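PDB 2OWT: putative iron binding protein from Bordetella pertussis Tohama I, which binds ferric iron, probably as the solute-binding component of a bacterial iron-uptake system. Local coordinates for residues 104-109 / 233-238. Residues are numbered along the deposited sequence; the frame is centred on the assembly and turned at random.
Sequences LRDRVL and GGTHVN. With CO3 (carbonate ion), chain C.
With CG set between its own backbone N and carbonyl carbon (chi1 38°), Arg-105 lays the start of its side chain over the carbonyl of Asn-238, CG standing 3.3 Å from Asn-238 O; bends at chi2 and chi3 then carry the guanidinium off the strand. Arg-105 NH2 gives a nearly straight bond (165° at the hydrogen) to carbonate O2, 2.9 Å away, while NH1 forms a salt bridge with Glu-276. The carbonate meets the edge of the guanidinium and is also held by Arg-14 and Glu-15. Arg-105 and Asn-238 form an antiparallel hydrogen-bonded pair: Asn-238 N reaches Arg-105 O at 2.8 Å, and Arg-105 N returns a bond to Asn-238 O at 3.0 Å. Next to it, Asp-106 and Val-237 make a non-hydrogen-bonded pair, and Arg-107 N adds a third backbone bond, to His-236 O (3.1 Å). From the loop before the strand, Thr-235 turns its methyl CG2 onto Asp-106 CB at 3.7 Å, leaving OG1 for Pro-225 O; the Asp-106 carboxylate is spoken for by Arg-224 and Tyr-277. Leu-104 CD2 touches Val-237 CG2 at 4.1 Å. The aliphatic base of Arg-107 lies at the edge of the His-236 ring, in its plane, and the Arg-107 guanidinium makes a salt bridge with Asp-179. The side chain of Arg-105 lies about 3 Å from the bound ferric ion and close to Tyr-143 and Tyr-199, both iron ligands. Strands 100-112 and 237-245 thus join in the antiparallel part of the mixed sheet, placing this arginine, with its carbonate, beside the iron site of a periplasmic-binding-protein fold.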
loop_
_atom_site.group_PDB
_atom_site.type_symbol
_atom_site.label_atom_id
_atom_site.label_comp_id
_atom_site.label_asym_id
_atom_site.label_seq_id
_atom_site.Cartn_x
_atom_site.Cartn_y
_atom_site.Cartn_z
ATOM N N LEU A 104 -0.519 -7.723 -1.705
ATOM C CA LEU A 104 0.682 -7.001 -2.128
ATOM C C LEU A 104 0.340 -5.884 -3.128
ATOM O O LEU A 104 -0.685 -5.933 -3.814
ATOM C CB LEU A 104 1.702 -7.958 -2.756
ATOM C CG LEU A 104 2.533 -8.916 -1.900
ATOM C CD1 LEU A 104 2.776 -10.227 -2.658
ATOM C CD2 LEU A 104 3.868 -8.270 -1.503
ATOM N N ARG A 105 1.224 -4.898 -3.216
ATOM C CA ARG A 105 1.060 -3.755 -4.104
ATOM C C ARG A 105 2.439 -3.232 -4.467
ATOM O O ARG A 105 3.380 -3.385 -3.697
ATOM C CB ARG A 105 0.280 -2.633 -3.409
ATOM C CG ARG A 105 0.631 -2.459 -1.929
ATOM C CD ARG A 105 -0.594 -2.728 -1.057
ATOM N NE ARG A 105 -1.072 -1.415 -0.671
ATOM C CZ ARG A 105 -2.327 -1.019 -0.647
ATOM N NH1 ARG A 105 -3.323 -1.829 -0.965
ATOM N NH2 ARG A 105 -2.567 0.229 -0.299
ATOM N N ASP A 106 2.554 -2.601 -5.628
ATOM C CA ASP A 106 3.828 -2.014 -6.050
ATOM C C ASP A 106 3.667 -0.520 -6.343
ATOM O O ASP A 106 2.622 -0.084 -6.828
ATOM C CB ASP A 106 4.444 -2.783 -7.241
ATOM C CG ASP A 106 3.493 -2.917 -8.436
ATOM O OD1 ASP A 106 2.260 -2.781 -8.285
ATOM O OD2 ASP A 106 3.980 -3.175 -9.551
ATOM N N ARG A 107 4.689 0.258 -6.004
ATOM C CA ARG A 107 4.709 1.678 -6.313
ATOM C C ARG A 107 5.451 1.854 -7.621
ATOM O O ARG A 107 6.645 1.570 -7.715
ATOM C CB ARG A 107 5.360 2.483 -5.182
ATOM C CG ARG A 107 5.008 3.965 -5.188
ATOM C CD ARG A 107 4.951 4.525 -3.787
ATOM N NE ARG A 107 4.375 5.867 -3.740
ATOM C CZ ARG A 107 3.079 6.148 -3.892
ATOM N NH1 ARG A 107 2.192 5.175 -4.131
ATOM N NH2 ARG A 107 2.663 7.410 -3.808
ATOM N N VAL A 108 4.728 2.319 -8.635
ATOM C CA VAL A 108 5.213 2.298 -10.018
ATOM C C VAL A 108 5.170 3.700 -10.624
ATOM O O VAL A 108 4.774 4.658 -9.958
ATOM C CB VAL A 108 4.363 1.322 -10.888
ATOM C CG1 VAL A 108 4.466 -0.088 -10.377
ATOM C CG2 VAL A 108 2.894 1.748 -10.905
ATOM N N LEU A 109 5.553 3.815 -11.893
ATOM C CA LEU A 109 5.506 5.094 -12.599
ATOM C C LEU A 109 4.273 5.175 -13.505
ATOM O O LEU A 109 4.061 4.317 -14.364
ATOM C CB LEU A 109 6.791 5.309 -13.403
ATOM C CG LEU A 109 7.157 6.697 -13.929
ATOM C CD1 LEU A 109 7.701 7.605 -12.823
ATOM C CD2 LEU A 109 8.192 6.558 -15.038
ATOM N N GLY A 233 18.221 -5.386 -7.757
ATOM C CA GLY A 233 17.179 -4.361 -7.808
ATOM C C GLY A 233 15.907 -4.785 -8.531
ATOM O O GLY A 233 15.945 -5.188 -9.701
ATOM N N GLY A 234 14.782 -4.702 -7.828
ATOM C CA GLY A 234 13.469 -4.993 -8.400
ATOM C C GLY A 234 12.523 -3.846 -8.113
ATOM O O GLY A 234 12.948 -2.797 -7.637
ATOM N N THR A 235 11.242 -4.048 -8.407
ATOM C CA THR A 235 10.213 -3.044 -8.172
ATOM C C THR A 235 9.844 -3.005 -6.701
ATOM O O THR A 235 9.728 -4.048 -6.055
ATOM C CB THR A 235 8.960 -3.300 -9.052
ATOM O OG1 THR A 235 9.311 -3.110 -10.423
ATOM C CG2 THR A 235 7.818 -2.340 -8.706
ATOM N N HIS A 236 9.677 -1.801 -6.163
ATOM C CA HIS A 236 9.314 -1.655 -4.753
ATOM C C HIS A 236 7.882 -2.153 -4.530
ATOM O O HIS A 236 6.956 -1.786 -5.271
ATOM C CB HIS A 236 9.478 -0.209 -4.301
ATOM C CG HIS A 236 8.882 0.072 -2.962
ATOM N ND1 HIS A 236 7.671 0.708 -2.809
ATOM C CD2 HIS A 236 9.318 -0.214 -1.715
ATOM C CE1 HIS A 236 7.389 0.805 -1.522
ATOM N NE2 HIS A 236 8.378 0.261 -0.838
ATOM N N VAL A 237 7.718 -3.026 -3.539
ATOM C CA VAL A 237 6.410 -3.581 -3.189
ATOM C C VAL A 237 6.140 -3.323 -1.717
ATOM O O VAL A 237 7.065 -3.364 -0.882
ATOM C CB VAL A 237 6.263 -5.114 -3.513
ATOM C CG1 VAL A 237 6.606 -5.416 -4.982
ATOM C CG2 VAL A 237 7.102 -5.969 -2.575
ATOM N N ASN A 238 4.881 -3.016 -1.417
ATOM C CA ASN A 238 4.416 -2.849 -0.049
ATOM C C ASN A 238 3.220 -3.787 0.160
ATOM O O ASN A 238 2.876 -4.569 -0.743
ATOM C CB ASN A 238 4.077 -1.375 0.226
ATOM C CG ASN A 238 4.221 -0.987 1.709
ATOM O OD1 ASN A 238 4.062 -1.816 2.605
ATOM N ND2 ASN A 238 4.485 0.289 1.961
HETATM C C CO3 C . -6.166 1.652 0.100
HETATM O O1 CO3 C . -6.173 2.948 0.101
HETATM O O2 CO3 C . -5.338 1.045 -0.683
HETATM O O3 CO3 C . -6.959 0.970 0.868
#